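Local coordinates for protein glutathione S-transferase (Bombyx mori, PDB 4E8H) that binds glutathione and probably catalyses its conjugation to electrophilic substrates, as expected of a homodimeric delta/epsilon-type glutathione transferase, at residues Asp173-Asp178 against Lys210-Phe215; Ala20-Ala25 against Asp202-Thr207; Val167-Ile172 against Tyr177-His182. All coordinates share one frame; numbering follows the deposited sequence.

Contact 1 of 3, residues Asp173-Asp178 against Lys210-Phe215; sequences DAFGYD and KMLASF
Phe-175 drives the edge of its ring against the backbone of Ala-213 and the CB of Leu-212, and this bump is the largest single share of the contact. Three neighbouring ring atoms do the touching. CD1 rests on Ala-213 CB at 4.0 Å, CE1 comes to 3.8 Å from Ala-213 N, and CZ meets Leu-212 CB, again at 4.0 Å. The ring therefore enters rim first, and Leu-212 CB lies in the ring plane. With CG anti to the carbonyl carbon (chi1 -58°), the ring extends to Leu-212 and Ala-213 although the CB does not point straight at them. Ala-213 answers with a small knob of its own: its CB fits between Phe-175 CD1 and the end of helix 160-174, 3.9 Å from Ala-174 O and 4.3 Å from Ala-174 CB. The small alanines are consistent with the close approach here, where the CA atoms of Phe-175 and Ala-213 are 5.9 Å apart.

Both segments are C-terminal helix ends, 160-174 in the all-helical C-terminal domain of the GST fold and 201-213 close to the end of the chain. The first is closed by a Schellman motif at Gly-176, whose phi of 95° suits glycine, and Gly-176 N bonds to Asp-173 O at 3.1 Å. Helix 93-124 adds further walls round the Phe-175 ring, with Tyr-114, Tyr-118 and Leu-122 against it, and Leu-216 packs on it too; the Tyr-118 ring meets it with planes at about 60°. Were an alanine here instead of Phe-175, a gap would probably open beside Leu-212 CB, and Ala-213 and Tyr-118 would lose the ring they pack on. Leu-212, buried, also touches Tyr-114, and its side chain lies about 8 Å from the bound glutathione.

Contact 2 of 3, residues Ala20-Ala25 against Asp202-Thr207; sequences AVMMTA and DEIDVT
Met-22 and Met-23 of helix 16-27 close on Ile-204 of helix 201-213, joining the thioredoxin-like N-terminal domain of the GST fold to the last helix of the chain. The two short segments run nearly antiparallel, at 157°, with axes 9.5 Å apart at closest approach; Met-23 and Ile-204 have the nearest CA atoms.

Ahead of the methionines, Ala-20 and Val-21 turn their CB atoms from helix 201-213. Ala-20 packs on Thr-164 of helix 160-174, and Val-21 on Leu-9 of the sheet. Met-22 then meets the isoleucine with the root of its side chain: CB sits 3.9 Å from Ile-204 CG2, while its carbonyl O lies 3.9 Å from Ile-204 CD1. Beyond CB the chain bends at chi3 and lies by Leu-9 and Tyr-11.

Met-23 meets the same two branches from another direction. Its CG touches both Ile-204 CG2 and CD1, and the two side chains lie alongside, pointing opposite ways. Because CG1 of Ile-204 is anti to the carbonyl carbon (chi1 -61°) and CG2 anti to the backbone N, both branches reach the methionine pair. Further out Met-23 runs roughly perpendicular to Asp-205, its SD 3.8 Å from Asp-205 CB.

Thr-24 turns to other partners, packing on Ile-163 and hydrogen-bonding through OG1 to Gln-75 NE2; its OG1 and N also grip Ala-20 O from opposite faces of the carbonyl plane, OG1 at 2.8 Å.

Helix 201-213 contains a wider pi-type turn at 202-206, where Asp-202 O takes Thr-207 N and OG1. The buried Asp-205 carboxylate has polar mates, a salt bridge from OD1 to Arg-19 NH2 and a hydrogen bond between OD2 and Thr-170 OG1. Against this carboxylate rests the methyl of Met-23, with CE 3.6 Å from Asp-205 OD2.

Contact 3 of 3, residues Val167-Ile172 against Tyr177-His182; sequences VTITNI and YDFSSH
Ile-172 and Tyr-177 are joined by the one hydrogen bond across this contact, Tyr-177 N to Ile-172 O at 2.8 Å. The N-H points fairly straight at the oxygen (153°), and the donor stands 26° off the carbonyl plane. This bond ties the loop back to the last turn of helix 160-174, just where the chain leaves it.

The apolar contacts are made by two isoleucines. Ile-172 CB meets Tyr-177 CB at 3.8 Å, and its CD1 lies over one face of the tyrosine ring. CG1 of Ile-172 stands between the backbone N and the carbonyl carbon (chi1 68°), which brings CD1 against both aromatic residues, 3.8 Å from Phe-179 CD2. One turn earlier, Ile-169 puts its CG2 methyl 3.5 Å from Phe-179 CZ, a tight approach made obliquely to the ring.

Polar bonds within the loop hold its shape. Asp-178 OD1 accepts from Ser-180 N at 3.0 Å, an Asx turn, and from Ser-180 OG at 2.7 Å on its syn side. A type I turn follows from Phe-179 to His-182, closed by His-182 N to Phe-179 O at 2.8 Å, and His-182 is the N-cap of the next helix.

The loop thus links helices 160-174 and 183-196 in the C-terminal domain. Helix 130-146 lies alongside, with Leu-140 touching Ile-169 and Tyr-177, Phe-136 touching Ile-172, and Asp-137 OD1 hydrogen-bonded to Tyr-177 OH, while Tyr-118 of helix 93-124 packs on both Ile-172 and Tyr-177.

Helix 160-174 runs through contacts 1 and 3, and helix 201-213 through contacts 1 and 2. Contacts 1 and 3 have centres 10 Å apart and share Tyr-177 and Asp-178; contacts 1 and 2 are 16 Å apart, contacts 2 and 3 about 17 Å. Along the chain, contact 3 is nested inside the long loop closed by contact 2, whereas contacts 1 and 2 cross. Leu-212 CD1 touches Asn-171 OD1, and Val-167 packs on Met-23, so contact 3 touches both others. Contact 1 joins the last helix to helix 160-174, contact 2 joins it to the thioredoxin-like domain, whose residues bind glutathione, and contact 3 folds a loop back on helix 160-174.

Contact 1 of 3, residues Asp173-Asp178 against Lys210-Phe215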
loop_
_atom_site.group_PDB
_atom_site.type_symbol
_atom_site.label_atom_id
_atom_site.label_comp_id
_atom_site.label_asym_id
_atom_site.label_seq_id
_atom_site.Cartn_x
_atom_site.Cartn_y
_atom_site.Cartn_z
ATOM N N ASP B 173 14.852 1.180 -16.812
ATOM C CA ASP B 173 16.204 1.220 -17.360
ATOM C C ASP B 173 16.355 0.170 -18.467
ATOM O O ASP B 173 16.812 0.488 -19.570
ATOM C CB ASP B 173 17.239 1.005 -16.252
ATOM C CG ASP B 173 18.667 1.076 -16.760
ATOM O OD1 ASP B 173 19.074 2.140 -17.273
ATOM O OD2 ASP B 173 19.387 0.063 -16.633
ATOM N N ALA B 174 15.941 -1.063 -18.175
ATOM C CA ALA B 174 15.956 -2.154 -19.155
ATOM C C ALA B 174 15.060 -1.892 -20.372
ATOM O O ALA B 174 15.311 -2.427 -21.455
ATOM C CB ALA B 174 15.575 -3.469 -18.489
ATOM N N PHE B 175 14.022 -1.076 -20.189
ATOM C CA PHE B 175 13.089 -0.742 -21.274
ATOM C C PHE B 175 13.561 0.450 -22.112
ATOM O O PHE B 175 12.930 0.803 -23.113
ATOM C CB PHE B 175 11.673 -0.460 -20.744
ATOM C CG PHE B 175 11.048 -1.600 -19.970
ATOM C CD1 PHE B 175 11.560 -2.898 -20.029
ATOM C CD2 PHE B 175 9.911 -1.367 -19.199
ATOM C CE1 PHE B 175 10.965 -3.934 -19.309
ATOM C CE2 PHE B 175 9.307 -2.396 -18.481
ATOM C CZ PHE B 175 9.834 -3.681 -18.536
ATOM N N GLY B 176 14.661 1.071 -21.690
ATOM C CA GLY B 176 15.258 2.180 -22.431
ATOM C C GLY B 176 14.850 3.570 -21.976
ATOM O O GLY B 176 15.078 4.546 -22.696
ATOM N N TYR B 177 14.240 3.667 -20.796
ATOM C CA TYR B 177 13.943 4.968 -20.206
ATOM C C TYR B 177 15.254 5.583 -19.727
ATOM O O TYR B 177 16.028 4.936 -19.016
ATOM C CB TYR B 177 12.956 4.834 -19.040
ATOM C CG TYR B 177 12.231 6.116 -18.666
ATOM C CD1 TYR B 177 10.862 6.257 -18.895
ATOM C CD2 TYR B 177 12.912 7.184 -18.076
ATOM C CE1 TYR B 177 10.190 7.429 -18.550
ATOM C CE2 TYR B 177 12.253 8.358 -17.734
ATOM C CZ TYR B 177 10.893 8.474 -17.972
ATOM O OH TYR B 177 10.241 9.634 -17.628
ATOM N N ASP B 178 15.505 6.822 -20.144
ATOM C CA ASP B 178 16.674 7.581 -19.707
ATOM C C ASP B 178 16.212 8.609 -18.682
ATOM O O ASP B 178 15.557 9.592 -19.025
ATOM C CB ASP B 178 17.348 8.263 -20.909
ATOM C CG ASP B 178 18.624 9.025 -20.539
ATOM O OD1 ASP B 178 18.978 9.115 -19.342
ATOM O OD2 ASP B 178 19.280 9.544 -21.465
ATOM N N LYS B 210 15.400 -8.052 -17.689
ATOM C CA LYS B 210 15.724 -8.450 -19.057
ATOM C C LYS B 210 14.692 -9.412 -19.634
ATOM O O LYS B 210 14.377 -9.346 -20.824
ATOM C CB LYS B 210 17.118 -9.064 -19.122
ATOM C CG LYS B 210 18.240 -8.036 -19.168
ATOM C CD LYS B 210 19.559 -8.643 -18.725
ATOM C CE LYS B 210 19.869 -9.915 -19.497
ATOM N NZ LYS B 210 20.881 -10.760 -18.802
ATOM N N MET B 211 14.168 -10.295 -18.784
ATOM C CA MET B 211 13.100 -11.217 -19.173
ATOM C C MET B 211 11.831 -10.473 -19.582
ATOM O O MET B 211 11.227 -10.795 -20.609
ATOM C CB MET B 211 12.800 -12.204 -18.046
ATOM C CG MET B 211 13.877 -13.251 -17.837
ATOM S SD MET B 211 13.572 -14.198 -16.338
ATOM C CE MET B 211 14.883 -15.418 -16.421
ATOM N N LEU B 212 11.433 -9.483 -18.784
ATOM C CA LEU B 212 10.326 -8.602 -19.147
ATOM C C LEU B 212 10.641 -7.832 -20.431
ATOM O O LEU B 212 9.763 -7.641 -21.277
ATOM C CB LEU B 212 10.000 -7.624 -18.010
ATOM C CG LEU B 212 9.334 -8.138 -16.726
ATOM C CD1 LEU B 212 9.293 -7.041 -15.671
ATOM C CD2 LEU B 212 7.932 -8.688 -16.986
ATOM N N ALA B 213 11.897 -7.407 -20.577
ATOM C CA ALA B 213 12.324 -6.603 -21.725
ATOM C C ALA B 213 12.309 -7.365 -23.053
ATOM O O ALA B 213 12.201 -6.750 -24.115
ATOM C CB ALA B 213 13.700 -5.993 -21.474
ATOM N N SER B 214 12.412 -8.693 -22.993
ATOM C CA SER B 214 12.367 -9.519 -24.201
ATOM C C SER B 214 11.002 -9.438 -24.896
ATOM O O SER B 214 10.883 -9.762 -26.079
ATOM C CB SER B 214 12.747 -10.973 -23.897
ATOM O OG SER B 214 11.808 -11.589 -23.034
ATOM N N PHE B 215 9.986 -8.991 -24.157
ATOM C CA PHE B 215 8.651 -8.770 -24.716
ATOM C C PHE B 215 8.563 -7.499 -25.572
ATOM O O PHE B 215 7.587 -7.306 -26.301
ATOM C CB PHE B 215 7.592 -8.760 -23.605
ATOM C CG PHE B 215 7.326 -10.115 -23.010
ATOM C CD1 PHE B 215 6.297 -10.915 -23.501
ATOM C CD2 PHE B 215 8.104 -10.597 -21.960
ATOM C CE1 PHE B 215 6.045 -12.174 -22.955
ATOM C CE2 PHE B 215 7.863 -11.854 -21.406
ATOM C CZ PHE B 215 6.831 -12.644 -21.905
#

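Contact 2 of 3, residues Ala20-Ala25 against Asp202-Thr207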
loop_
_atom_site.group_PDB
_atom_site.type_symbol
_atom_site.label_atom_id
_atom_site.label_comp_id
_atom_site.label_asym_id
_atom_site.label_seq_id
_atom_site.Cartn_x
_atom_site.Cartn_y
_atom_site.Cartn_z
ATOM N N ALA B 20 11.364 -7.939 -5.473
ATOM C CA ALA B 20 11.520 -7.117 -4.270
ATOM C C ALA B 20 11.666 -7.988 -3.022
ATOM O O ALA B 20 12.511 -7.717 -2.165
ATOM C CB ALA B 20 10.348 -6.151 -4.123
ATOM N N VAL B 21 10.846 -9.035 -2.931
ATOM C CA VAL B 21 10.914 -9.976 -1.813
ATOM C C VAL B 21 12.253 -10.721 -1.795
ATOM O O VAL B 21 12.894 -10.819 -0.746
ATOM C CB VAL B 21 9.736 -10.990 -1.823
ATOM C CG1 VAL B 21 9.928 -12.061 -0.751
ATOM C CG2 VAL B 21 8.407 -10.276 -1.620
ATOM N N MET B 22 12.669 -11.223 -2.958
ATOM C CA MET B 22 13.886 -12.036 -3.074
ATOM C C MET B 22 15.147 -11.275 -2.664
ATOM O O MET B 22 16.018 -11.834 -1.998
ATOM C CB MET B 22 14.034 -12.605 -4.491
ATOM C CG MET B 22 13.023 -13.697 -4.829
ATOM S SD MET B 22 12.821 -13.969 -6.603
ATOM C CE MET B 22 14.201 -15.056 -6.942
ATOM N N MET B 23 15.234 -10.006 -3.056
ATOM C CA MET B 23 16.358 -9.157 -2.661
ATOM C C MET B 23 16.310 -8.787 -1.176
ATOM O O MET B 23 17.355 -8.673 -0.537
ATOM C CB MET B 23 16.437 -7.895 -3.526
ATOM C CG MET B 23 16.971 -8.133 -4.937
ATOM S SD MET B 23 17.330 -6.615 -5.855
ATOM C CE MET B 23 15.694 -5.913 -6.051
ATOM N N THR B 24 15.107 -8.601 -0.631
ATOM C CA THR B 24 14.955 -8.327 0.801
ATOM C C THR B 24 15.456 -9.510 1.629
ATOM O O THR B 24 16.163 -9.321 2.620
ATOM C CB THR B 24 13.497 -7.984 1.185
ATOM O OG1 THR B 24 13.075 -6.829 0.454
ATOM C CG2 THR B 24 13.378 -7.687 2.680
ATOM N N ALA B 25 15.099 -10.723 1.206
ATOM C CA ALA B 25 15.543 -11.950 1.869
ATOM C C ALA B 25 17.061 -12.138 1.820
ATOM O O ALA B 25 17.656 -12.627 2.784
ATOM C CB ALA B 25 14.839 -13.159 1.275
ATOM N N ASP B 202 22.176 -8.543 -9.567
ATOM C CA ASP B 202 22.223 -8.998 -10.962
ATOM C C ASP B 202 21.382 -10.243 -11.202
ATOM O O ASP B 202 20.598 -10.285 -12.151
ATOM C CB ASP B 202 23.658 -9.260 -11.433
ATOM C CG ASP B 202 23.734 -9.598 -12.922
ATOM O OD1 ASP B 202 24.071 -8.699 -13.721
ATOM O OD2 ASP B 202 23.447 -10.758 -13.298
ATOM N N GLU B 203 21.556 -11.255 -10.358
ATOM C CA GLU B 203 20.873 -12.531 -10.558
ATOM C C GLU B 203 19.358 -12.442 -10.340
ATOM O O GLU B 203 18.604 -13.216 -10.931
ATOM C CB GLU B 203 21.501 -13.644 -9.706
ATOM C CG GLU B 203 21.448 -13.415 -8.206
ATOM C CD GLU B 203 22.340 -14.371 -7.438
ATOM O OE1 GLU B 203 23.459 -13.965 -7.061
ATOM O OE2 GLU B 203 21.926 -15.528 -7.211
ATOM N N ILE B 204 18.919 -11.496 -9.512
ATOM C CA ILE B 204 17.489 -11.313 -9.248
ATOM C C ILE B 204 16.875 -10.207 -10.113
ATOM O O ILE B 204 15.992 -10.476 -10.933
ATOM C CB ILE B 204 17.194 -11.045 -7.739
ATOM C CG1 ILE B 204 17.658 -12.227 -6.877
ATOM C CG2 ILE B 204 15.703 -10.767 -7.512
ATOM C CD1 ILE B 204 17.839 -11.893 -5.402
ATOM N N ASP B 205 17.351 -8.975 -9.935
ATOM C CA ASP B 205 16.691 -7.802 -10.512
ATOM C C ASP B 205 17.019 -7.569 -11.985
ATOM O O ASP B 205 16.114 -7.385 -12.800
ATOM C CB ASP B 205 16.983 -6.541 -9.688
ATOM C CG ASP B 205 15.824 -5.557 -9.694
ATOM O OD1 ASP B 205 14.694 -5.959 -10.046
ATOM O OD2 ASP B 205 16.037 -4.381 -9.328
ATOM N N VAL B 206 18.310 -7.569 -12.314
ATOM C CA VAL B 206 18.760 -7.372 -13.693
ATOM C C VAL B 206 18.253 -8.501 -14.597
ATOM O O VAL B 206 17.739 -8.240 -15.687
ATOM C CB VAL B 206 20.306 -7.223 -13.786
ATOM C CG1 VAL B 206 20.771 -7.166 -15.239
ATOM C CG2 VAL B 206 20.766 -5.980 -13.045
ATOM N N THR B 207 18.380 -9.742 -14.127
ATOM C CA THR B 207 17.891 -10.917 -14.854
ATOM C C THR B 207 16.377 -10.847 -15.080
ATOM O O THR B 207 15.904 -11.094 -16.190
ATOM C CB THR B 207 18.281 -12.236 -14.136
ATOM O OG1 THR B 207 19.705 -12.298 -13.985
ATOM C CG2 THR B 207 17.817 -13.460 -14.927
#

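Contact 3 of 3, residues Val167-Ile172 against Tyr177-His182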
loop_
_atom_site.group_PDB
_atom_site.type_symbol
_atom_site.label_atom_id
_atom_site.label_comp_id
_atom_site.label_asym_id
_atom_site.label_seq_id
_atom_site.Cartn_x
_atom_site.Cartn_y
_atom_site.Cartn_z
ATOM N N VAL B 167 13.255 -1.928 -8.039
ATOM C CA VAL B 167 12.778 -2.894 -9.031
ATOM C C VAL B 167 12.177 -2.166 -10.241
ATOM O O VAL B 167 12.472 -2.508 -11.390
ATOM C CB VAL B 167 11.754 -3.896 -8.427
ATOM C CG1 VAL B 167 11.148 -4.776 -9.515
ATOM C CG2 VAL B 167 12.415 -4.764 -7.362
ATOM N N THR B 168 11.359 -1.154 -9.965
ATOM C CA THR B 168 10.701 -0.357 -10.998
ATOM C C THR B 168 11.703 0.444 -11.823
ATOM O O THR B 168 11.581 0.539 -13.049
ATOM C CB THR B 168 9.633 0.570 -10.370
ATOM O OG1 THR B 168 8.554 -0.232 -9.879
ATOM C CG2 THR B 168 9.081 1.568 -11.386
ATOM N N ILE B 169 12.693 1.012 -11.142
ATOM C CA ILE B 169 13.734 1.789 -11.803
ATOM C C ILE B 169 14.615 0.864 -12.645
ATOM O O ILE B 169 15.013 1.229 -13.756
ATOM C CB ILE B 169 14.550 2.638 -10.785
ATOM C CG1 ILE B 169 13.618 3.561 -9.976
ATOM C CG2 ILE B 169 15.642 3.449 -11.483
ATOM C CD1 ILE B 169 12.711 4.482 -10.812
ATOM N N THR B 170 14.887 -0.337 -12.133
ATOM C CA THR B 170 15.594 -1.359 -12.906
ATOM C C THR B 170 14.817 -1.722 -14.178
ATOM O O THR B 170 15.408 -1.809 -15.258
ATOM C CB THR B 170 15.885 -2.630 -12.068
ATOM O OG1 THR B 170 16.671 -2.278 -10.921
ATOM C CG2 THR B 170 16.653 -3.669 -12.889
ATOM N N ASN B 171 13.504 -1.914 -14.055
ATOM C CA ASN B 171 12.678 -2.254 -15.214
ATOM C C ASN B 171 12.697 -1.185 -16.306
ATOM O O ASN B 171 12.946 -1.497 -17.471
ATOM C CB ASN B 171 11.239 -2.570 -14.804
ATOM C CG ASN B 171 11.099 -3.936 -14.157
ATOM O OD1 ASN B 171 11.831 -4.873 -14.478
ATOM N ND2 ASN B 171 10.149 -4.054 -13.241
ATOM N N ILE B 172 12.454 0.068 -15.925
ATOM C CA ILE B 172 12.414 1.161 -16.902
ATOM C C ILE B 172 13.776 1.393 -17.568
ATOM O O ILE B 172 13.841 1.744 -18.748
ATOM C CB ILE B 172 11.782 2.471 -16.337
ATOM C CG1 ILE B 172 12.670 3.120 -15.263
ATOM C CG2 ILE B 172 10.363 2.197 -15.816
ATOM C CD1 ILE B 172 12.257 4.543 -14.884
ATOM N N TYR B 177 14.240 3.667 -20.796
ATOM C CA TYR B 177 13.943 4.968 -20.206
ATOM C C TYR B 177 15.254 5.583 -19.727
ATOM O O TYR B 177 16.028 4.936 -19.016
ATOM C CB TYR B 177 12.956 4.834 -19.040
ATOM C CG TYR B 177 12.231 6.116 -18.666
ATOM C CD1 TYR B 177 10.862 6.257 -18.895
ATOM C CD2 TYR B 177 12.912 7.184 -18.076
ATOM C CE1 TYR B 177 10.190 7.429 -18.550
ATOM C CE2 TYR B 177 12.253 8.358 -17.734
ATOM C CZ TYR B 177 10.893 8.474 -17.972
ATOM O OH TYR B 177 10.241 9.634 -17.628
ATOM N N ASP B 178 15.505 6.822 -20.144
ATOM C CA ASP B 178 16.674 7.581 -19.707
ATOM C C ASP B 178 16.212 8.609 -18.682
ATOM O O ASP B 178 15.557 9.592 -19.025
ATOM C CB ASP B 178 17.348 8.263 -20.909
ATOM C CG ASP B 178 18.624 9.025 -20.539
ATOM O OD1 ASP B 178 18.978 9.115 -19.342
ATOM O OD2 ASP B 178 19.280 9.544 -21.465
ATOM N N PHE B 179 16.545 8.368 -17.419
ATOM C CA PHE B 179 16.137 9.252 -16.331
ATOM C C PHE B 179 17.330 10.007 -15.747
ATOM O O PHE B 179 17.245 10.552 -14.643
ATOM C CB PHE B 179 15.422 8.449 -15.236
ATOM C CG PHE B 179 16.116 7.163 -14.877
ATOM C CD1 PHE B 179 17.197 7.159 -13.999
ATOM C CD2 PHE B 179 15.691 5.955 -15.421
ATOM C CE1 PHE B 179 17.847 5.972 -13.671
ATOM C CE2 PHE B 179 16.333 4.763 -15.098
ATOM C CZ PHE B 179 17.414 4.773 -14.223
ATOM N N SER B 180 18.436 10.048 -16.491
ATOM C CA SER B 180 19.663 10.681 -16.002
ATOM C C SER B 180 19.490 12.165 -15.645
ATOM O O SER B 180 20.227 12.688 -14.805
ATOM C CB SER B 180 20.830 10.472 -16.975
ATOM O OG SER B 180 20.553 11.029 -18.247
ATOM N N SER B 181 18.512 12.831 -16.261
ATOM C CA SER B 181 18.211 14.229 -15.934
ATOM C C SER B 181 17.482 14.401 -14.596
ATOM O O SER B 181 17.427 15.511 -14.059
ATOM C CB SER B 181 17.418 14.902 -17.051
ATOM O OG SER B 181 16.074 14.455 -17.063
ATOM N N HIS B 182 16.904 13.318 -14.074
ATOM C CA HIS B 182 16.463 13.294 -12.679
ATOM C C HIS B 182 17.690 12.927 -11.849
ATOM O O HIS B 182 17.927 11.752 -11.543
ATOM C CB HIS B 182 15.326 12.290 -12.444
ATOM C CG HIS B 182 14.097 12.551 -13.260
ATOM N ND1 HIS B 182 12.940 13.079 -12.727
ATOM C CD2 HIS B 182 13.842 12.335 -14.572
ATOM C CE1 HIS B 182 12.028 13.185 -13.677
ATOM N NE2 HIS B 182 12.550 12.742 -14.806
#